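Local structure of neural-cadherin (Drosophila melanogaster, 3UBH) at residues E225-E230 against R313-N318; Y391-V396 against T411-T416. The protein mediates calcium-dependent, preferentially homophilic adhesion between cells, and this fragment covers four consecutive cadherin domains of its ectodomain. All blocks are in the same frame, centred on the assembly; numbering follows the deposited sequence.

Contact 1 of 2, residues E225-E230 against R313-N318; sequences EAEIPE and RVTDVN. With CA (calcium ion), chain F; CA (calcium ion), chain E; CA (calcium ion), chain G.
Glu230 leaves the end of strand 224-229 and packs along Val314 and Val317 on its way to two calcium ions. Its CB lies 3.9 Å from Val314 CG1. CG stands between the backbone N and the carbonyl carbon (chi1 73°), and the chain runs on extended to the metals. CG packs on Val317 CG2. The carboxylate then spreads between the metals. OE1 binds the chain E calcium at 2.6 Å and also has a hydrogen-bond partner in Phe282. OE2 binds the chain F calcium at 2.4 Å and accepts the Val317 N-H at 3.0 Å, on its anti side and 22° out of the carboxylate plane. Asp316 OD1 and Val317 O bind the same chain F ion; Asp281, Glu283, Asp319 and Asp353 help complete the two sites. Before Glu230 the strands pair in parallel. Ile228 O accepts a hydrogen bond from Thr315 N, and a weak one from Thr315 OG1 at 3.3 Å. Thr315 CG2 lies against Glu227 OE2. A valine in place of Thr315 would probably cost Ile228 O its weak second donor. At the far end Arg313 NE meets Glu225 OE2 at 2.9 Å in a salt bridge, edge-on to the guanidinium. Ile228 and Val314 face the domain interior, on Leu280 and Tyr291. Strand 224-229 is outermost in a mixed sheet, with 305-315 between it and 290-298.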
loop_
_atom_site.group_PDB
_atom_site.type_symbol
_atom_site.label_atom_id
_atom_site.label_comp_id
_atom_site.label_asym_id
_atom_site.label_seq_id
_atom_site.Cartn_x
_atom_site.Cartn_y
_atom_site.Cartn_z
ATOM N N GLU A 225 7.444 -3.102 -10.141
ATOM C CA GLU A 225 6.011 -3.072 -10.437
ATOM C C GLU A 225 5.492 -1.640 -10.384
ATOM O O GLU A 225 6.049 -0.801 -9.674
ATOM C CB GLU A 225 5.221 -3.950 -9.452
ATOM C CG GLU A 225 3.769 -4.257 -9.912
ATOM C CD GLU A 225 3.097 -5.421 -9.155
ATOM O OE1 GLU A 225 3.791 -6.089 -8.343
ATOM O OE2 GLU A 225 1.879 -5.661 -9.388
ATOM N N ALA A 226 4.415 -1.376 -11.131
ATOM C CA ALA A 226 3.776 -0.066 -11.182
ATOM C C ALA A 226 2.335 -0.175 -11.674
ATOM O O ALA A 226 2.072 -0.837 -12.678
ATOM C CB ALA A 226 4.571 0.863 -12.085
ATOM N N GLU A 227 1.408 0.479 -10.974
ATOM C CA GLU A 227 0.007 0.503 -11.390
ATOM C C GLU A 227 -0.343 1.901 -11.884
ATOM O O GLU A 227 -0.312 2.858 -11.114
ATOM C CB GLU A 227 -0.909 0.084 -10.235
ATOM C CG GLU A 227 -2.409 0.016 -10.569
ATOM C CD GLU A 227 -3.272 -0.431 -9.376
ATOM O OE1 GLU A 227 -3.035 -1.526 -8.813
ATOM O OE2 GLU A 227 -4.201 0.311 -8.997
ATOM N N ILE A 228 -0.664 2.023 -13.169
ATOM C CA ILE A 228 -0.974 3.326 -13.759
ATOM C C ILE A 228 -2.374 3.363 -14.356
ATOM O O ILE A 228 -2.902 2.324 -14.750
ATOM C CB ILE A 228 0.062 3.740 -14.833
ATOM C CG1 ILE A 228 0.065 2.754 -16.013
ATOM C CG2 ILE A 228 1.457 3.899 -14.207
ATOM C CD1 ILE A 228 0.955 3.175 -17.176
ATOM N N PRO A 229 -2.996 4.555 -14.409
ATOM C CA PRO A 229 -4.324 4.632 -15.015
ATOM C C PRO A 229 -4.284 4.674 -16.542
ATOM O O PRO A 229 -3.353 5.234 -17.124
ATOM C CB PRO A 229 -4.890 5.937 -14.453
ATOM C CG PRO A 229 -3.705 6.792 -14.211
ATOM C CD PRO A 229 -2.545 5.867 -13.900
ATOM N N GLU A 230 -5.311 4.095 -17.166
ATOM C CA GLU A 230 -5.468 4.049 -18.627
ATOM C C GLU A 230 -5.439 5.408 -19.337
ATOM O O GLU A 230 -5.240 5.478 -20.551
ATOM C CB GLU A 230 -6.763 3.302 -19.005
ATOM C CG GLU A 230 -8.062 4.074 -18.745
ATOM C CD GLU A 230 -9.277 3.501 -19.470
ATOM O OE1 GLU A 230 -9.128 2.978 -20.595
ATOM O OE2 GLU A 230 -10.399 3.589 -18.922
ATOM N N ARG A 313 0.353 -2.794 -14.206
ATOM C CA ARG A 313 -1.103 -2.981 -14.231
ATOM C C ARG A 313 -1.763 -1.683 -14.637
ATOM O O ARG A 313 -1.426 -0.612 -14.140
ATOM C CB ARG A 313 -1.660 -3.460 -12.875
ATOM C CG ARG A 313 -1.309 -4.902 -12.526
ATOM C CD ARG A 313 -1.674 -5.269 -11.080
ATOM N NE ARG A 313 -0.713 -6.211 -10.489
ATOM C CZ ARG A 313 -0.760 -7.537 -10.633
ATOM N NH1 ARG A 313 -1.726 -8.105 -11.352
ATOM N NH2 ARG A 313 0.157 -8.303 -10.062
ATOM N N VAL A 314 -2.700 -1.786 -15.562
ATOM C CA VAL A 314 -3.430 -0.623 -16.038
ATOM C C VAL A 314 -4.824 -0.691 -15.446
ATOM O O VAL A 314 -5.420 -1.765 -15.389
ATOM C CB VAL A 314 -3.483 -0.585 -17.570
ATOM C CG1 VAL A 314 -3.946 0.766 -18.040
ATOM C CG2 VAL A 314 -2.108 -0.901 -18.155
ATOM N N THR A 315 -5.326 0.451 -14.983
ATOM C CA THR A 315 -6.636 0.520 -14.327
ATOM C C THR A 315 -7.697 1.236 -15.150
ATOM O O THR A 315 -7.395 2.118 -15.954
ATOM C CB THR A 315 -6.552 1.187 -12.939
ATOM O OG1 THR A 315 -5.661 2.307 -13.003
ATOM C CG2 THR A 315 -6.042 0.196 -11.892
ATOM N N ASP A 316 -8.945 0.834 -14.933
ATOM C CA ASP A 316 -10.108 1.407 -15.601
ATOM C C ASP A 316 -10.388 2.814 -15.066
ATOM O O ASP A 316 -10.408 3.041 -13.856
ATOM C CB ASP A 316 -11.314 0.472 -15.389
ATOM C CG ASP A 316 -12.629 1.030 -15.943
ATOM O OD1 ASP A 316 -12.639 1.670 -17.020
ATOM O OD2 ASP A 316 -13.675 0.799 -15.301
ATOM N N VAL A 317 -10.570 3.764 -15.975
ATOM C CA VAL A 317 -11.162 5.047 -15.609
ATOM C C VAL A 317 -12.512 5.163 -16.303
ATOM O O VAL A 317 -12.744 4.528 -17.336
ATOM C CB VAL A 317 -10.252 6.280 -15.932
ATOM C CG1 VAL A 317 -8.823 6.035 -15.450
ATOM C CG2 VAL A 317 -10.298 6.655 -17.422
ATOM N N ASN A 318 -13.399 5.960 -15.726
ATOM C CA ASN A 318 -14.731 6.131 -16.273
ATOM C C ASN A 318 -14.687 7.051 -17.489
ATOM O O ASN A 318 -15.165 8.185 -17.437
ATOM C CB ASN A 318 -15.683 6.675 -15.202
ATOM C CG ASN A 318 -17.130 6.689 -15.656
ATOM O OD1 ASN A 318 -17.630 5.711 -16.218
ATOM N ND2 ASN A 318 -17.815 7.804 -15.414
HETATM CA CA CA F . -12.692 2.775 -18.919
HETATM CA CA CA E . -10.728 3.765 -22.456
HETATM CA CA CA G . -19.052 4.600 -17.674
#

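Contact 2 of 2, residues Y391-V396 against T411-T416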
loop_
_atom_site.group_PDB
_atom_site.type_symbol
_atom_site.label_atom_id
_atom_site.label_comp_id
_atom_site.label_asym_id
_atom_site.label_seq_id
_atom_site.Cartn_x
_atom_site.Cartn_y
_atom_site.Cartn_z
ATOM N N TYR A 391 -50.240 13.004 -26.583
ATOM C CA TYR A 391 -48.839 12.785 -26.916
ATOM C C TYR A 391 -47.893 13.239 -25.819
ATOM O O TYR A 391 -48.003 14.345 -25.308
ATOM C CB TYR A 391 -48.534 13.543 -28.209
ATOM C CG TYR A 391 -47.080 13.658 -28.600
ATOM C CD1 TYR A 391 -46.449 12.648 -29.322
ATOM C CD2 TYR A 391 -46.344 14.804 -28.291
ATOM C CE1 TYR A 391 -45.112 12.776 -29.704
ATOM C CE2 TYR A 391 -45.020 14.931 -28.665
ATOM C CZ TYR A 391 -44.418 13.919 -29.371
ATOM O OH TYR A 391 -43.107 14.039 -29.739
ATOM N N TYR A 392 -46.941 12.384 -25.480
ATOM C CA TYR A 392 -45.903 12.725 -24.525
ATOM C C TYR A 392 -44.536 12.622 -25.179
ATOM O O TYR A 392 -44.254 11.654 -25.880
ATOM C CB TYR A 392 -45.992 11.815 -23.306
ATOM C CG TYR A 392 -47.286 11.974 -22.541
ATOM C CD1 TYR A 392 -48.417 11.229 -22.879
ATOM C CD2 TYR A 392 -47.390 12.881 -21.486
ATOM C CE1 TYR A 392 -49.614 11.378 -22.188
ATOM C CE2 TYR A 392 -48.590 13.034 -20.790
ATOM C CZ TYR A 392 -49.697 12.274 -21.150
ATOM O OH TYR A 392 -50.888 12.413 -20.457
ATOM N N GLU A 393 -43.709 13.645 -24.970
ATOM C CA GLU A 393 -42.327 13.661 -25.435
ATOM C C GLU A 393 -41.376 13.996 -24.285
ATOM O O GLU A 393 -41.431 15.092 -23.731
ATOM C CB GLU A 393 -42.139 14.665 -26.570
ATOM C CG GLU A 393 -40.816 14.482 -27.272
ATOM C CD GLU A 393 -40.387 15.671 -28.099
ATOM O OE1 GLU A 393 -40.150 16.755 -27.513
ATOM O OE2 GLU A 393 -40.251 15.503 -29.334
ATOM N N PHE A 394 -40.505 13.056 -23.936
ATOM C CA PHE A 394 -39.596 13.237 -22.807
ATOM C C PHE A 394 -38.252 12.514 -22.965
ATOM O O PHE A 394 -38.019 11.788 -23.933
ATOM C CB PHE A 394 -40.272 12.779 -21.518
ATOM C CG PHE A 394 -40.608 11.309 -21.499
ATOM C CD1 PHE A 394 -39.694 10.375 -20.991
ATOM C CD2 PHE A 394 -41.825 10.855 -21.989
ATOM C CE1 PHE A 394 -39.999 9.025 -20.964
ATOM C CE2 PHE A 394 -42.134 9.508 -21.965
ATOM C CZ PHE A 394 -41.221 8.590 -21.448
ATOM N N ILE A 395 -37.392 12.689 -21.973
ATOM C CA ILE A 395 -36.033 12.206 -22.052
ATOM C C ILE A 395 -35.765 11.134 -20.998
ATOM O O ILE A 395 -36.135 11.302 -19.829
ATOM C CB ILE A 395 -35.045 13.388 -21.925
ATOM C CG1 ILE A 395 -35.309 14.382 -23.057
ATOM C CG2 ILE A 395 -33.603 12.899 -21.961
ATOM C CD1 ILE A 395 -34.414 15.587 -23.067
ATOM N N VAL A 396 -35.161 10.029 -21.430
ATOM C CA VAL A 396 -34.600 9.021 -20.526
ATOM C C VAL A 396 -33.112 9.272 -20.370
ATOM O O VAL A 396 -32.383 9.504 -21.357
ATOM C CB VAL A 396 -34.651 7.587 -21.080
ATOM C CG1 VAL A 396 -35.145 6.629 -20.012
ATOM C CG2 VAL A 396 -35.475 7.514 -22.321
ATOM N N THR A 411 -34.557 10.474 -26.614
ATOM C CA THR A 411 -35.935 10.940 -26.670
ATOM C C THR A 411 -36.865 9.732 -26.531
ATOM O O THR A 411 -36.556 8.650 -27.041
ATOM C CB THR A 411 -36.191 11.660 -28.006
ATOM O OG1 THR A 411 -35.212 12.700 -28.190
ATOM C CG2 THR A 411 -37.590 12.244 -28.057
ATOM N N VAL A 412 -37.984 9.913 -25.828
ATOM C CA VAL A 412 -39.080 8.936 -25.840
ATOM C C VAL A 412 -40.393 9.620 -26.222
ATOM O O VAL A 412 -40.735 10.682 -25.673
ATOM C CB VAL A 412 -39.250 8.232 -24.487
ATOM C CG1 VAL A 412 -40.415 7.248 -24.524
ATOM C CG2 VAL A 412 -38.005 7.498 -24.139
ATOM N N ARG A 413 -41.109 9.008 -27.168
ATOM C CA ARG A 413 -42.401 9.513 -27.621
ATOM C C ARG A 413 -43.455 8.491 -27.259
ATOM O O ARG A 413 -43.317 7.295 -27.568
ATOM C CB ARG A 413 -42.411 9.766 -29.138
ATOM C CG ARG A 413 -41.411 10.826 -29.637
ATOM C CD ARG A 413 -41.515 11.130 -31.145
ATOM N NE ARG A 413 -41.186 10.008 -32.033
ATOM C CZ ARG A 413 -39.956 9.568 -32.309
ATOM N NH1 ARG A 413 -38.881 10.128 -31.766
ATOM N NH2 ARG A 413 -39.795 8.535 -33.129
ATOM N N VAL A 414 -44.509 8.940 -26.592
ATOM C CA VAL A 414 -45.636 8.061 -26.329
ATOM C C VAL A 414 -46.873 8.660 -26.995
ATOM O O VAL A 414 -47.325 9.728 -26.597
ATOM C CB VAL A 414 -45.870 7.863 -24.806
ATOM C CG1 VAL A 414 -47.059 6.948 -24.547
ATOM C CG2 VAL A 414 -44.619 7.321 -24.112
ATOM N N TYR A 415 -47.400 7.993 -28.023
ATOM C CA TYR A 415 -48.652 8.424 -28.649
ATOM C C TYR A 415 -49.841 7.704 -28.011
ATOM O O TYR A 415 -49.905 6.478 -27.986
ATOM C CB TYR A 415 -48.641 8.175 -30.159
ATOM C CG TYR A 415 -47.647 8.990 -30.974
ATOM C CD1 TYR A 415 -48.065 10.092 -31.724
ATOM C CD2 TYR A 415 -46.292 8.634 -31.031
ATOM C CE1 TYR A 415 -47.156 10.832 -32.499
ATOM C CE2 TYR A 415 -45.375 9.367 -31.802
ATOM C CZ TYR A 415 -45.816 10.458 -32.534
ATOM O OH TYR A 415 -44.915 11.176 -33.291
ATOM N N THR A 416 -50.787 8.467 -27.494
ATOM C CA THR A 416 -51.939 7.870 -26.846
ATOM C C THR A 416 -53.201 7.990 -27.701
ATOM O O THR A 416 -53.233 8.710 -28.698
ATOM C CB THR A 416 -52.217 8.553 -25.509
ATOM O OG1 THR A 416 -52.379 9.959 -25.738
ATOM C CG2 THR A 416 -51.078 8.324 -24.522
#
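Thr411 meets Glu393 across the two antiparallel strands, its CG2 4.0 Å from Glu393 CG. Both belong to the face that also carries Tyr391, Arg413 and Tyr415. Val412 comes next, on the other face. Its N and O both bond to Phe394, with Val412 N 2.7 Å from Phe394 O. Its CB sits over one face of the Phe394 ring, 3.8 Å from the centroid, in a CH-pi contact. The ring is brought there because Phe394 CG stands between its backbone N and carbonyl carbon (chi1 63°), which lays the ring alongside Val412. Phe369 stacks on the same phenyl ring.

Arg413 returns to the first face. Its CD lies 3.6 Å from Tyr391 OH, a contact of the aliphatic chain. The guanidinium goes on to a salt bridge with Asp328. Val414 pairs with Tyr392 through two straight bonds, Val414 N to Tyr392 O being 2.8 Å. Its CG2 touches the edge of the Phe394 ring at CE2. Tyr415 offers a ring face to the edge of Tyr391. This T-shaped pair has centroids 5.0 Å apart and planes at 62°. His332 stacks on Tyr415 as well. Thr416 closes the segment with CG2 near the edge of Tyr392, 4.1 Å from CE1.

Val412, Val414, Tyr392 and Phe394 are buried, while the opposite face is more exposed. Such a two-faced hairpin, of strands 391-400 and 407-417, forms the middle of a four-stranded mixed sheet in the Greek-key beta-sandwich of a cadherin domain.

The two contacts belong to successive cadherin domains. Their centres are 41 Å apart and their nearest atoms about 16 Å, so they do not touch. They hold corresponding sheets at different places. Contact 1 joins the outermost strand 224-229 in parallel to 305-315. Contact 2 joins 407-417, the counterpart of 305-315, to its antiparallel neighbour 391-400. Three calcium ions lie at the junction of these two domains. Contact 1 gives ligands to each of the three: Glu230 to two, Asp316 and Val317 to one of these, and Asn318 to the third. The segments of contact 2 give none, but strand 391-400 runs on to Asp400, which binds the same ion as Asn318.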